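Local coordinates for putative vitamin-B12 independent methionine synthase family protein (PDB 1YPX), which probably acts as a zinc-dependent, cobalamin-independent methyltransferase that passes a methyl group from a folate to homocysteine, at residues A[54-59]-A[352-357]; A[298-303]-A[331-336]. One frame throughout, in Å; residues are numbered along the deposited sequence.

Interaction 1 (A[54-59]-A[352-357])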
loop_
_atom_site.group_PDB
_atom_site.type_symbol
_atom_site.label_atom_id
_atom_site.label_comp_id
_atom_site.label_asym_id
_atom_site.label_seq_id
_atom_site.Cartn_x
_atom_site.Cartn_y
_atom_site.Cartn_z
ATOM N N LYS A 54 0.115 13.228 -12.724
ATOM C CA LYS A 54 0.030 13.026 -14.161
ATOM C C LYS A 54 1.068 13.883 -14.892
ATOM O O LYS A 54 1.686 13.420 -15.855
ATOM C CB LYS A 54 -1.405 13.297 -14.614
ATOM C CG LYS A 54 -2.346 12.232 -14.052
ATOM C CD LYS A 54 -3.735 12.752 -13.740
ATOM C CE LYS A 54 -4.538 12.995 -14.982
ATOM N NZ LYS A 54 -5.904 13.426 -14.613
ATOM N N GLU A 55 1.291 15.102 -14.408
ATOM C CA GLU A 55 2.283 15.985 -15.012
ATOM C C GLU A 55 3.723 15.495 -14.781
ATOM O O GLU A 55 4.659 15.980 -15.436
ATOM C CB GLU A 55 2.156 17.422 -14.480
ATOM C CG GLU A 55 0.911 18.179 -14.934
ATOM C CD GLU A 55 0.715 19.493 -14.182
ATOM O OE1 GLU A 55 -0.436 19.989 -14.140
ATOM O OE2 GLU A 55 1.711 20.031 -13.639
ATOM N N VAL A 56 3.924 14.561 -13.845
ATOM C CA VAL A 56 5.271 14.048 -13.616
ATOM C C VAL A 56 5.492 12.836 -14.507
ATOM O O VAL A 56 6.627 12.489 -14.802
ATOM C CB VAL A 56 5.549 13.663 -12.119
ATOM C CG1 VAL A 56 5.526 14.912 -11.251
ATOM C CG2 VAL A 56 4.547 12.623 -11.618
ATOM N N GLY A 57 4.407 12.197 -14.943
ATOM C CA GLY A 57 4.536 11.058 -15.833
ATOM C C GLY A 57 3.947 9.792 -15.274
ATOM O O GLY A 57 3.792 8.793 -15.986
ATOM N N LEU A 58 3.622 9.828 -13.990
ATOM C CA LEU A 58 3.049 8.677 -13.309
ATOM C C LEU A 58 1.813 8.144 -14.030
ATOM O O LEU A 58 1.053 8.900 -14.632
ATOM C CB LEU A 58 2.716 9.067 -11.870
ATOM C CG LEU A 58 3.804 8.848 -10.806
ATOM C CD1 LEU A 58 5.221 8.886 -11.389
ATOM C CD2 LEU A 58 3.625 9.906 -9.734
ATOM N N LYS A 59 1.641 6.830 -14.003
ATOM C CA LYS A 59 0.487 6.226 -14.650
ATOM C C LYS A 59 -0.536 5.897 -13.563
ATOM O O LYS A 59 -1.747 6.064 -13.754
ATOM C CB LYS A 59 0.886 4.959 -15.420
ATOM C CG LYS A 59 -0.229 4.411 -16.308
ATOM C CD LYS A 59 0.232 3.235 -17.157
ATOM C CE LYS A 59 -0.789 2.893 -18.257
ATOM N NZ LYS A 59 -0.831 3.913 -19.359
ATOM N N ASP A 352 9.882 16.082 -8.020
ATOM C CA ASP A 352 11.121 15.978 -8.777
ATOM C C ASP A 352 11.650 14.551 -8.691
ATOM O O ASP A 352 12.090 13.970 -9.692
ATOM C CB ASP A 352 12.154 16.978 -8.260
ATOM C CG ASP A 352 11.930 18.371 -8.816
ATOM O OD1 ASP A 352 12.731 19.283 -8.493
ATOM O OD2 ASP A 352 10.947 18.544 -9.582
ATOM N N LYS A 353 11.603 13.979 -7.495
ATOM C CA LYS A 353 12.054 12.612 -7.335
ATOM C C LYS A 353 11.126 11.663 -8.099
ATOM O O LYS A 353 11.530 10.562 -8.468
ATOM C CB LYS A 353 12.105 12.246 -5.854
ATOM C CG LYS A 353 13.209 12.954 -5.097
ATOM C CD LYS A 353 13.187 12.578 -3.629
ATOM C CE LYS A 353 14.576 12.676 -3.013
ATOM N NZ LYS A 353 15.527 11.716 -3.667
ATOM N N LEU A 354 9.883 12.088 -8.341
ATOM C CA LEU A 354 8.937 11.250 -9.083
ATOM C C LEU A 354 9.259 11.231 -10.570
ATOM O O LEU A 354 9.231 10.180 -11.206
ATOM C CB LEU A 354 7.496 11.726 -8.879
ATOM C CG LEU A 354 6.822 11.332 -7.559
ATOM C CD1 LEU A 354 5.390 11.847 -7.542
ATOM C CD2 LEU A 354 6.850 9.823 -7.400
ATOM N N ARG A 355 9.570 12.403 -11.116
ATOM C CA ARG A 355 9.920 12.524 -12.518
ATOM C C ARG A 355 11.225 11.744 -12.671
ATOM O O ARG A 355 11.537 11.210 -13.738
ATOM C CB ARG A 355 10.132 13.997 -12.878
ATOM C CG ARG A 355 9.271 14.965 -12.065
ATOM C CD ARG A 355 9.380 16.404 -12.569
ATOM N NE ARG A 355 8.460 16.670 -13.671
ATOM C CZ ARG A 355 7.387 17.451 -13.576
ATOM N NH1 ARG A 355 6.593 17.642 -14.633
ATOM N NH2 ARG A 355 7.119 18.052 -12.420
ATOM N N TYR A 356 11.988 11.676 -11.585
ATOM C CA TYR A 356 13.252 10.946 -11.586
ATOM C C TYR A 356 12.949 9.446 -11.751
ATOM O O TYR A 356 13.644 8.731 -12.480
ATOM C CB TYR A 356 13.997 11.212 -10.275
ATOM C CG TYR A 356 15.418 10.688 -10.227
ATOM C CD1 TYR A 356 15.888 10.040 -9.088
ATOM C CD2 TYR A 356 16.305 10.886 -11.288
ATOM C CE1 TYR A 356 17.199 9.607 -8.992
ATOM C CE2 TYR A 356 17.629 10.453 -11.201
ATOM C CZ TYR A 356 18.066 9.815 -10.044
ATOM O OH TYR A 356 19.376 9.407 -9.918
ATOM N N VAL A 357 11.906 8.981 -11.065
ATOM C CA VAL A 357 11.475 7.591 -11.166
ATOM C C VAL A 357 10.987 7.336 -12.599
ATOM O O VAL A 357 11.301 6.313 -13.201
ATOM C CB VAL A 357 10.315 7.293 -10.189
ATOM C CG1 VAL A 357 9.737 5.916 -10.481
ATOM C CG2 VAL A 357 10.803 7.377 -8.735
#
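The guanidinium of Arg-355 has the methyl CG1 of Val-56 lying over one of its faces, offset toward the rim and 3.7 Å from NH2. Carbonyl O of Glu-55 approaches the same group obliquely; it comes 2.7 Å from NH1, but the angle is too poor for a hydrogen bond. A bend at chi3 (85°) turns the arginine back across the end of helix 35-56, and its CG also packs on Val-56 CG1, the two side chains crossing at about a right angle. Arginine suits this exposed edge of the contact because its methylenes and flat head can cover a valine while the charge stays near solvent. The carboxylate of Glu-55 is 5.5 Å away, measured from OE2 to Arg-355 NH1, and may add a mild attraction, although its salt bridge is with Lys-52.

Deeper in, the contact is wholly apolar. Val-56 CG2 meets CB of Leu-354 at 4.1 Å, and the branched tip of Leu-58 brings CD2 against CD1 of the same leucine. Leu-354 is thus shared by two residues that flank Gly-57, while Trp-351 and Val-358 of helix 347-364 extend the apolar surface for Val-56 and Leu-58. Glycine is apt between them: at its positive phi (120°) a side chain would press on the preceding carbonyl oxygen. Helix 35-56 closes in a Schellman motif at this glycine, and the chain then runs into strand 60-61, so the contact packs a helix C-terminus and its helix-to-strand turn against the last helix of a TIM-barrel-like catalytic domain.

Interaction 2 (A[298-303]-A[331-336])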
loop_
_atom_site.group_PDB
_atom_site.type_symbol
_atom_site.label_atom_id
_atom_site.label_comp_id
_atom_site.label_asym_id
_atom_site.label_seq_id
_atom_site.Cartn_x
_atom_site.Cartn_y
_atom_site.Cartn_z
ATOM N N LEU A 298 14.200 2.064 -4.642
ATOM C CA LEU A 298 15.574 2.553 -4.572
ATOM C C LEU A 298 15.710 4.067 -4.506
ATOM O O LEU A 298 16.824 4.574 -4.400
ATOM C CB LEU A 298 16.363 2.038 -5.777
ATOM C CG LEU A 298 16.147 0.561 -6.105
ATOM C CD1 LEU A 298 17.043 0.151 -7.270
ATOM C CD2 LEU A 298 16.447 -0.277 -4.878
ATOM N N ILE A 299 14.597 4.791 -4.578
ATOM C CA ILE A 299 14.654 6.257 -4.529
ATOM C C ILE A 299 14.286 6.792 -3.140
ATOM O O ILE A 299 13.143 6.653 -2.701
ATOM C CB ILE A 299 13.714 6.910 -5.608
ATOM C CG1 ILE A 299 14.348 6.852 -7.011
ATOM C CG2 ILE A 299 13.488 8.385 -5.292
ATOM C CD1 ILE A 299 14.726 5.470 -7.509
ATOM N N THR A 300 15.259 7.393 -2.453
ATOM C CA THR A 300 15.040 7.953 -1.116
ATOM C C THR A 300 13.896 8.951 -1.179
ATOM O O THR A 300 13.943 9.915 -1.940
ATOM C CB THR A 300 16.297 8.690 -0.576
ATOM O OG1 THR A 300 16.658 9.747 -1.473
ATOM C CG2 THR A 300 17.469 7.727 -0.438
ATOM N N SER A 301 12.875 8.711 -0.369
ATOM C CA SER A 301 11.703 9.569 -0.338
ATOM C C SER A 301 11.625 10.416 0.927
ATOM O O SER A 301 10.593 11.033 1.217
ATOM C CB SER A 301 10.445 8.710 -0.463
ATOM O OG SER A 301 10.446 7.674 0.506
ATOM N N LYS A 302 12.720 10.432 1.683
ATOM C CA LYS A 302 12.784 11.200 2.920
ATOM C C LYS A 302 13.860 12.275 2.877
ATOM O O LYS A 302 13.600 13.433 3.207
ATOM C CB LYS A 302 13.032 10.276 4.117
ATOM C CG LYS A 302 11.861 9.358 4.445
ATOM C CD LYS A 302 12.020 8.700 5.816
ATOM C CE LYS A 302 13.269 7.833 5.898
ATOM N NZ LYS A 302 13.327 7.099 7.191
ATOM N N THR A 303 15.062 11.891 2.457
ATOM C CA THR A 303 16.187 12.818 2.386
ATOM C C THR A 303 16.256 13.533 1.037
ATOM O O THR A 303 15.434 14.403 0.736
ATOM C CB THR A 303 17.518 12.073 2.630
ATOM O OG1 THR A 303 17.343 11.120 3.689
ATOM C CG2 THR A 303 18.617 13.056 3.026
ATOM N N SER A 331 10.571 2.554 -7.911
ATOM C CA SER A 331 9.718 3.481 -7.185
ATOM C C SER A 331 10.538 4.026 -6.070
ATOM O O SER A 331 11.653 3.581 -5.848
ATOM C CB SER A 331 8.560 2.753 -6.537
ATOM O OG SER A 331 9.017 2.114 -5.356
ATOM N N PRO A 332 10.002 5.015 -5.355
ATOM C CA PRO A 332 10.802 5.535 -4.244
ATOM C C PRO A 332 10.609 4.523 -3.101
ATOM O O PRO A 332 9.695 3.707 -3.168
ATOM C CB PRO A 332 10.206 6.922 -3.996
ATOM C CG PRO A 332 8.809 6.826 -4.536
ATOM C CD PRO A 332 8.901 5.923 -5.723
ATOM N N GLN A 333 11.478 4.542 -2.091
ATOM C CA GLN A 333 11.412 3.585 -0.978
ATOM C C GLN A 333 10.071 3.453 -0.240
ATOM O O GLN A 333 9.631 2.339 0.047
ATOM C CB GLN A 333 12.545 3.862 0.029
ATOM C CG GLN A 333 12.524 5.263 0.635
ATOM C CD GLN A 333 13.612 5.491 1.675
ATOM O OE1 GLN A 333 14.800 5.289 1.409
ATOM N NE2 GLN A 333 13.207 5.926 2.865
ATOM N N CYS A 334 9.433 4.576 0.082
ATOM C CA CYS A 334 8.135 4.565 0.765
ATOM C C CYS A 334 7.277 5.668 0.154
ATOM O O CYS A 334 7.626 6.240 -0.884
ATOM C CB CYS A 334 8.292 4.818 2.278
ATOM S SG CYS A 334 6.779 4.523 3.294
ATOM N N GLY A 335 6.149 5.949 0.795
ATOM C CA GLY A 335 5.262 6.993 0.320
ATOM C C GLY A 335 5.694 8.294 0.958
ATOM O O GLY A 335 6.088 8.313 2.118
ATOM N N PHE A 336 5.642 9.376 0.194
ATOM C CA PHE A 336 6.026 10.690 0.687
ATOM C C PHE A 336 5.052 11.120 1.766
ATOM O O PHE A 336 3.889 11.398 1.479
ATOM C CB PHE A 336 6.011 11.705 -0.458
ATOM C CG PHE A 336 6.860 11.300 -1.634
ATOM C CD1 PHE A 336 6.330 10.522 -2.660
ATOM C CD2 PHE A 336 8.213 11.646 -1.683
ATOM C CE1 PHE A 336 7.136 10.093 -3.713
ATOM C CE2 PHE A 336 9.029 11.221 -2.732
ATOM C CZ PHE A 336 8.488 10.441 -3.747
#
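Two neighbouring parallel strands, 293-299 and 328-332, meet at their C-terminal ends, where Ile-299 and Pro-332 form a beta bridge. Gln-333 N donates to Ile-299 O at 2.8 Å, whereas the bond from Ile-299 N to Ser-331 O is weak. Proline lacks an N-H, yet it fits the bridge because its neighbours supply the bonds; Pro-332 CB packs 3.8 Å from Ile-299 CG2.

Beyond the strands both segments become loops at the C-terminal end of the sheet, the end that carries the active site in TIM-barrel enzymes. Cys-334 lies here, where with His-237 and Cys-239 it may form a metal site, consistent with the zinc binding assigned to the family. Its N donates to Ser-301 OG at 3.3 Å. A chi1 of 53° sets that hydroxyl between the serine's own N and carbonyl carbon, turned to the Cys-334 backbone; a small polar residue can do this and still place CB 3.7 Å from CE2 of the Phe-336 ring. The long side chain of Gln-333, extended beyond CG, lies across residues 300-302 and can touch all three: OE1 lies 3.7 Å from Thr-300 CA, CG meets Ser-301 OG, and NE2 is 3.6 Å from Lys-302 CE.

The two contacts lie about 13 Å apart, centre to centre, within one TIM-barrel-like domain, and helix 347-364 joins them. Along the chain the order is 54-59, 298-303, 331-336, 352-357, so interaction 2 falls wholly between the halves of interaction 1. Strand 328-332 leads on to the helix, which packs back over the strand ends: Val-357 touches Ile-299 and Pro-332, Leu-354 touches Phe-336, and Lys-353 probably hydrogen-bonds to Thr-300. Strands 60-61 and 328-332 are the outermost of the seven parallel strands. The helix therefore links the last strands to the turn entering the first, so it bridges the two edge strands of the sheet, as the closure of a barrel-like fold requires.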